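Local coordinates for protein 2-hydroxyisocaproyl-CoA dehydratase activator (Clostridium difficile, PDB 4EHU) that hydrolyses ATP as it passes one electron from a [4Fe-4S] cluster, shared by its two subunits, to 2-hydroxyisocaproyl-CoA dehydratase in leucine fermentation, at residues 40-43 / 44-48; 178-182 / 183-187; 244-247 / 248-252. One frame throughout, in Å; residues are numbered along the deposited sequence.

Interaction 1. Residues 40-43 / 44-48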
loop_
_atom_site.group_PDB
_atom_site.type_symbol
_atom_site.label_atom_id
_atom_site.label_comp_id
_atom_site.label_asym_id
_atom_site.label_seq_id
_atom_site.Cartn_x
_atom_site.Cartn_y
_atom_site.Cartn_z
ATOM N N SER A 40 16.451 8.148 -22.917
ATOM C CA SER A 40 17.471 8.805 -23.724
ATOM C C SER A 40 18.862 8.454 -23.196
ATOM O O SER A 40 19.792 8.254 -23.974
ATOM C CB SER A 40 17.259 10.325 -23.766
ATOM O OG SER A 40 17.350 10.906 -22.480
ATOM N N ARG A 41 18.995 8.356 -21.877
ATOM C CA ARG A 41 20.267 8.016 -21.261
ATOM C C ARG A 41 20.677 6.581 -21.584
ATOM O O ARG A 41 21.856 6.290 -21.780
ATOM C CB ARG A 41 20.181 8.224 -19.753
ATOM C CG ARG A 41 19.837 9.652 -19.358
ATOM C CD ARG A 41 19.583 9.767 -17.869
ATOM N NE ARG A 41 20.701 9.241 -17.094
ATOM C CZ ARG A 41 20.697 9.093 -15.774
ATOM N NH1 ARG A 41 21.765 8.601 -15.159
ATOM N NH2 ARG A 41 19.626 9.435 -15.068
ATOM N N VAL A 42 19.699 5.683 -21.639
ATOM C CA VAL A 42 19.956 4.300 -22.012
ATOM C C VAL A 42 20.538 4.266 -23.424
ATOM O O VAL A 42 21.543 3.610 -23.686
ATOM C CB VAL A 42 18.656 3.466 -21.952
ATOM C CG1 VAL A 42 18.829 2.132 -22.639
ATOM C CG2 VAL A 42 18.222 3.269 -20.508
ATOM N N LEU A 43 19.906 4.998 -24.325
ATOM C CA LEU A 43 20.335 5.049 -25.714
ATOM C C LEU A 43 21.755 5.576 -25.850
ATOM O O LEU A 43 22.563 5.008 -26.582
ATOM C CB LEU A 43 19.383 5.931 -26.514
ATOM C CG LEU A 43 18.014 5.313 -26.790
ATOM C CD1 LEU A 43 17.081 6.347 -27.403
ATOM C CD2 LEU A 43 18.175 4.115 -27.705
ATOM N N GLU A 44 22.056 6.666 -25.152
ATOM C CA GLU A 44 23.396 7.241 -25.180
ATOM C C GLU A 44 24.439 6.193 -24.824
ATOM O O GLU A 44 25.495 6.127 -25.443
ATOM C CB GLU A 44 23.507 8.403 -24.197
ATOM C CG GLU A 44 22.684 9.612 -24.569
ATOM C CD GLU A 44 22.641 10.639 -23.456
ATOM O OE1 GLU A 44 23.514 10.590 -22.564
ATOM O OE2 GLU A 44 21.728 11.491 -23.469
ATOM N N LYS A 45 24.145 5.374 -23.821
ATOM C CA LYS A 45 25.120 4.407 -23.336
ATOM C C LYS A 45 25.271 3.210 -24.267
ATOM O O LYS A 45 26.377 2.720 -24.465
ATOM C CB LYS A 45 24.765 3.948 -21.926
ATOM C CG LYS A 45 24.902 5.052 -20.899
ATOM C CD LYS A 45 25.351 4.515 -19.556
ATOM C CE LYS A 45 25.711 5.642 -18.607
ATOM N NZ LYS A 45 26.785 6.510 -19.164
ATOM N N LEU A 46 24.168 2.735 -24.835
ATOM C CA LEU A 46 24.246 1.664 -25.819
ATOM C C LEU A 46 25.082 2.094 -27.015
ATOM O O LEU A 46 25.920 1.332 -27.491
ATOM C CB LEU A 46 22.853 1.257 -26.288
ATOM C CG LEU A 46 22.001 0.698 -25.149
ATOM C CD1 LEU A 46 20.574 0.511 -25.623
ATOM C CD2 LEU A 46 22.581 -0.606 -24.622
ATOM N N TYR A 47 24.842 3.312 -27.494
ATOM C CA TYR A 47 25.550 3.855 -28.646
ATOM C C TYR A 47 27.017 4.106 -28.327
ATOM O O TYR A 47 27.891 3.873 -29.163
ATOM C CB TYR A 47 24.892 5.158 -29.107
ATOM C CG TYR A 47 23.538 4.966 -29.754
ATOM C CD1 TYR A 47 23.288 3.882 -30.589
ATOM C CD2 TYR A 47 22.508 5.866 -29.527
ATOM C CE1 TYR A 47 22.048 3.708 -31.183
ATOM C CE2 TYR A 47 21.266 5.698 -30.114
ATOM C CZ TYR A 47 21.040 4.618 -30.940
ATOM O OH TYR A 47 19.801 4.459 -31.524
ATOM N N GLY A 48 27.286 4.590 -27.121
ATOM C CA GLY A 48 28.646 4.852 -26.694
ATOM C C GLY A 48 29.456 3.572 -26.612
ATOM O O GLY A 48 30.597 3.512 -27.073
HETATM O O HOH W 1 23.910 7.938 -20.744
#
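Glu44 meets Ser40 one turn back on helix 38-50: its backbone N bonds to Ser40 O at 3.0 Å, and its CG lies 3.2 Å from that same oxygen. The glutamate chain is extended beyond CG, and a water links its end to the backbone by donating both to Arg41 O (2.8 Å) and, over a longer bond, to Glu44 OE1. Arg41 O therefore has a second donor besides Lys45 N. Lys45 CG packs against the same carbonyl oxygen before the chain leads away. Leu46 N bonds to Val42 O, which Lys45 N also reaches weakly, and Leu46 CD1 lies alongside Val42 CG1 at 3.8 Å, the two side chains pointing the same way. Both touch strands 2-8 and 13-19 of the actin-like fold. Tyr47 N bonds to Leu43 O. With CG anti to its own carbonyl carbon (chi1 -71°), its ring runs beside the leucine: CE2 is 4.1 Å from Leu43 CB, and CD2 comes within 3.1 Å of Leu43 O. Chemically the helix is two-sided: Val42 and Leu46 give it a buried hydrocarbon face against the sheet, while Glu44 and Lys45 keep charged groups on the exposed side, where water supplements the backbone bonds.

Interaction 2. Residues 178-182 / 183-187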
loop_
_atom_site.group_PDB
_atom_site.type_symbol
_atom_site.label_atom_id
_atom_site.label_comp_id
_atom_site.label_asym_id
_atom_site.label_seq_id
_atom_site.Cartn_x
_atom_site.Cartn_y
_atom_site.Cartn_z
ATOM N N GLU A 178 14.376 -1.324 18.515
ATOM C CA GLU A 178 14.590 -2.412 19.465
ATOM C C GLU A 178 15.928 -3.124 19.253
ATOM O O GLU A 178 16.207 -4.129 19.903
ATOM C CB GLU A 178 13.438 -3.406 19.387
ATOM C CG GLU A 178 12.149 -2.839 19.970
ATOM C CD GLU A 178 10.932 -3.666 19.631
ATOM O OE1 GLU A 178 11.092 -4.835 19.219
ATOM O OE2 GLU A 178 9.807 -3.138 19.771
ATOM N N ASN A 179 16.740 -2.598 18.340
ATOM C CA ASN A 179 18.070 -3.138 18.063
ATOM C C ASN A 179 18.088 -4.588 17.569
ATOM O O ASN A 179 19.052 -5.312 17.809
ATOM C CB ASN A 179 18.963 -3.008 19.301
ATOM C CG ASN A 179 19.220 -1.560 19.683
ATOM O OD1 ASN A 179 19.398 -0.699 18.819
ATOM N ND2 ASN A 179 19.234 -1.283 20.983
ATOM N N ALA A 180 17.036 -5.017 16.875
ATOM C CA ALA A 180 17.081 -6.318 16.209
ATOM C C ALA A 180 18.230 -6.306 15.203
ATOM O O ALA A 180 18.570 -5.264 14.628
ATOM C CB ALA A 180 15.762 -6.601 15.511
ATOM N N LYS A 181 18.824 -7.470 14.966
ATOM C CA LYS A 181 19.940 -7.559 14.036
ATOM C C LYS A 181 19.459 -7.200 12.637
ATOM O O LYS A 181 18.433 -7.702 12.193
ATOM C CB LYS A 181 20.497 -8.979 14.015
ATOM C CG LYS A 181 21.136 -9.440 15.329
ATOM C CD LYS A 181 21.598 -10.879 15.168
ATOM C CE LYS A 181 22.034 -11.472 16.507
ATOM N NZ LYS A 181 23.243 -10.803 17.028
ATOM N N ILE A 182 20.198 -6.338 11.952
ATOM C CA ILE A 182 19.791 -5.871 10.630
ATOM C C ILE A 182 19.518 -7.033 9.672
ATOM O O ILE A 182 18.552 -6.993 8.917
ATOM C CB ILE A 182 20.829 -4.891 10.015
ATOM C CG1 ILE A 182 20.295 -4.283 8.717
ATOM C CG2 ILE A 182 22.168 -5.575 9.766
ATOM C CD1 ILE A 182 19.070 -3.443 8.909
ATOM N N GLU A 183 20.360 -8.066 9.690
ATOM C CA GLU A 183 20.161 -9.176 8.775
ATOM C C GLU A 183 18.830 -9.891 9.017
ATOM O O GLU A 183 18.221 -10.404 8.068
ATOM C CB GLU A 183 21.323 -10.182 8.853
ATOM C CG GLU A 183 21.565 -10.802 10.262
ATOM C CD GLU A 183 22.584 -10.047 11.122
ATOM O OE1 GLU A 183 22.726 -8.818 10.973
ATOM O OE2 GLU A 183 23.249 -10.686 11.968
ATOM N N ASP A 184 18.383 -9.948 10.272
ATOM C CA ASP A 184 17.088 -10.568 10.574
ATOM C C ASP A 184 15.912 -9.682 10.173
ATOM O O ASP A 184 14.866 -10.189 9.802
ATOM C CB ASP A 184 16.993 -10.919 12.066
ATOM C CG ASP A 184 17.960 -12.047 12.446
ATOM O OD1 ASP A 184 18.151 -12.948 11.597
ATOM O OD2 ASP A 184 18.542 -12.014 13.570
ATOM N N ILE A 185 16.101 -8.370 10.257
ATOM C CA ILE A 185 15.101 -7.407 9.768
ATOM C C ILE A 185 14.972 -7.539 8.265
ATOM O O ILE A 185 13.865 -7.631 7.735
ATOM C CB ILE A 185 15.481 -5.952 10.127
ATOM C CG1 ILE A 185 15.482 -5.771 11.649
ATOM C CG2 ILE A 185 14.504 -4.943 9.473
ATOM C CD1 ILE A 185 16.007 -4.420 12.080
ATOM N N VAL A 186 16.108 -7.579 7.578
ATOM C CA VAL A 186 16.107 -7.755 6.121
ATOM C C VAL A 186 15.485 -9.098 5.712
ATOM O O VAL A 186 14.691 -9.137 4.764
ATOM C CB VAL A 186 17.525 -7.636 5.536
ATOM C CG1 VAL A 186 17.525 -7.959 4.034
ATOM C CG2 VAL A 186 18.077 -6.235 5.783
ATOM N N ALA A 187 15.818 -10.197 6.397
ATOM C CA ALA A 187 15.189 -11.469 6.037
ATOM C C ALA A 187 13.669 -11.355 6.162
ATOM O O ALA A 187 12.950 -11.912 5.336
ATOM C CB ALA A 187 15.711 -12.650 6.903
HETATM O O HOH W 2 17.793 -10.418 15.548
#
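Lys181 O accepts from the first turn of helix 182-204, with a bond from Ile185 N (3.1 Å) and a weak one from Asp184 N, while Val186 N bonds to Ile182 O at 2.8 Å. This is a helix start with Lys181 at the N-cap position, reached by a short loop from a Schellman motif that ends helix 165-177 and has Asn179, with positive phi, as its C-prime residue. The lysine side chain runs alongside Asp184, and its CD methylene lies 3.6 Å from both Asp184 OD2 and Glu183 OE2. Its amino group stays farther off, with NZ 5.1 Å from Glu183 OE2, so any attraction between these charges is probably long-range. Glu183 reaches back because CG sits between its backbone N and carbonyl carbon (chi1 58°) and the chain bends at chi2, carrying OE1 toward Ile182 CG2. On the Ala180 side, Ile185 CG1 packs on Ala180 CB at 4.0 Å, and Ile185 also touches helix 165-177, tying the two helices together. Asp184 has two tasks: OD1 accepts from Ser154 OG and Asn156 N in the loop after helix 147-151, while a water donates to OD2 at 2.6 Å and accepts from Lys181 N at 3.2 Å.

Interaction 3. Residues 244-247 / 248-252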
loop_
_atom_site.group_PDB
_atom_site.type_symbol
_atom_site.label_atom_id
_atom_site.label_comp_id
_atom_site.label_asym_id
_atom_site.label_seq_id
_atom_site.Cartn_x
_atom_site.Cartn_y
_atom_site.Cartn_z
ATOM N N GLY A 244 13.122 -8.232 -20.558
ATOM C CA GLY A 244 12.087 -7.540 -21.323
ATOM C C GLY A 244 12.723 -6.857 -22.527
ATOM O O GLY A 244 12.202 -6.903 -23.649
ATOM N N ALA A 245 13.842 -6.187 -22.296
ATOM C CA ALA A 245 14.557 -5.524 -23.393
ATOM C C ALA A 245 15.103 -6.538 -24.391
ATOM O O ALA A 245 15.113 -6.289 -25.606
ATOM C CB ALA A 245 15.681 -4.656 -22.848
ATOM N N LEU A 246 15.571 -7.678 -23.888
ATOM C CA LEU A 246 16.039 -8.744 -24.767
ATOM C C LEU A 246 14.894 -9.273 -25.617
ATOM O O LEU A 246 15.058 -9.463 -26.826
ATOM C CB LEU A 246 16.640 -9.878 -23.933
ATOM C CG LEU A 246 17.082 -11.091 -24.735
ATOM C CD1 LEU A 246 18.136 -10.691 -25.768
ATOM C CD2 LEU A 246 17.657 -12.126 -23.758
ATOM N N GLY A 247 13.725 -9.477 -25.004
ATOM C CA GLY A 247 12.576 -9.963 -25.743
ATOM C C GLY A 247 12.184 -8.970 -26.822
ATOM O O GLY A 247 11.909 -9.342 -27.961
ATOM N N ALA A 248 12.180 -7.695 -26.466
ATOM C CA ALA A 248 11.910 -6.642 -27.453
ATOM C C ALA A 248 12.922 -6.693 -28.614
ATOM O O ALA A 248 12.552 -6.569 -29.790
ATOM C CB ALA A 248 11.920 -5.256 -26.784
ATOM N N ALA A 249 14.199 -6.890 -28.296
ATOM C CA ALA A 249 15.238 -6.925 -29.336
ATOM C C ALA A 249 15.020 -8.124 -30.266
ATOM O O ALA A 249 15.300 -8.060 -31.451
ATOM C CB ALA A 249 16.639 -6.970 -28.703
ATOM N N LEU A 250 14.493 -9.212 -29.719
ATOM C CA LEU A 250 14.234 -10.414 -30.498
ATOM C C LEU A 250 13.010 -10.219 -31.393
ATOM O O LEU A 250 13.003 -10.665 -32.547
ATOM C CB LEU A 250 14.027 -11.612 -29.568
ATOM C CG LEU A 250 15.318 -12.159 -28.972
ATOM C CD1 LEU A 250 15.011 -12.979 -27.701
ATOM C CD2 LEU A 250 16.044 -13.003 -30.004
ATOM N N TYR A 251 11.977 -9.555 -30.885
ATOM C CA TYR A 251 10.841 -9.221 -31.738
ATOM C C TYR A 251 11.294 -8.248 -32.810
ATOM O O TYR A 251 10.768 -8.259 -33.910
ATOM C CB TYR A 251 9.676 -8.618 -30.962
ATOM C CG TYR A 251 8.869 -9.663 -30.252
ATOM C CD1 TYR A 251 8.252 -10.684 -30.959
ATOM C CD2 TYR A 251 8.738 -9.645 -28.869
ATOM C CE1 TYR A 251 7.545 -11.658 -30.320
ATOM C CE2 TYR A 251 8.011 -10.592 -28.229
ATOM C CZ TYR A 251 7.420 -11.608 -28.948
ATOM O OH TYR A 251 6.693 -12.575 -28.287
ATOM N N ALA A 252 12.268 -7.409 -32.486
ATOM C CA ALA A 252 12.791 -6.455 -33.469
ATOM C C ALA A 252 13.515 -7.208 -34.579
ATOM O O ALA A 252 13.417 -6.849 -35.757
ATOM C CB ALA A 252 13.724 -5.461 -32.786
#
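Small residues dominate this part of helix 243-261, a helix of the actin-like ATPase fold that starts beside the nucleotide site: Gly244, Ala245, Gly247, Ala248 and Ala249 probably allow close packing against the neighbouring strands. The backbone bonds are regular. Ala248 N donates to Gly244 O and Ala249 N to Ala245 O, both at 2.9 Å. Tyr251 N bonds to Gly247 O, and the same oxygen takes a weak second bond from Leu250 N, whose main acceptor is Leu246 O. Side-chain contact along the helix is carried by the two leucines. Leu246, with CG anti to the backbone N (chi1 176°), brings CG to 4.1 Å from Leu250 CD1, and the side chains cross at a slant. Leu250 CG also rests 3.5 Å from Leu246 O, so hydrocarbon covers a carbonyl already engaged by a hydrogen bond. Tyr251 places CD2 3.3 Å from Gly247 O, and its ring makes a cation-pi contact with Arg85. Around the helix, the leucines and Tyr251 pack on helix 79-90, Ala245 and Ala249 on strand 13-19, and Ala248 on strand 57-63. Farther along, Ala252 touches strands 57-63 and 2-8, and Ala249 O hydrogen-bonds with OG1 of Thr3, near the start of strand 2-8.

Overall arrangement
Interactions 1 and 3 both press on the sheet containing strands 2-8 and 13-19. Their centres are 17 Å apart and their nearest atoms about 7 Å, without touching. Each also borders the ATP-binding residues: the side chain of Val42 is about 3 Å from that of Ser13, and that of Ala245 about 4 Å from that of Lys14. At their nearest atoms, Gly244 is about 8 Å from the bound ATP analogue and about 7 Å from the magnesium ion. Interaction 2 lies across the chain's centre from interaction 3, their centres 40 Å apart, and 39 Å from the centre of interaction 1; its Val186 side chain is about 10 Å from the nucleotide, as is that of Val42.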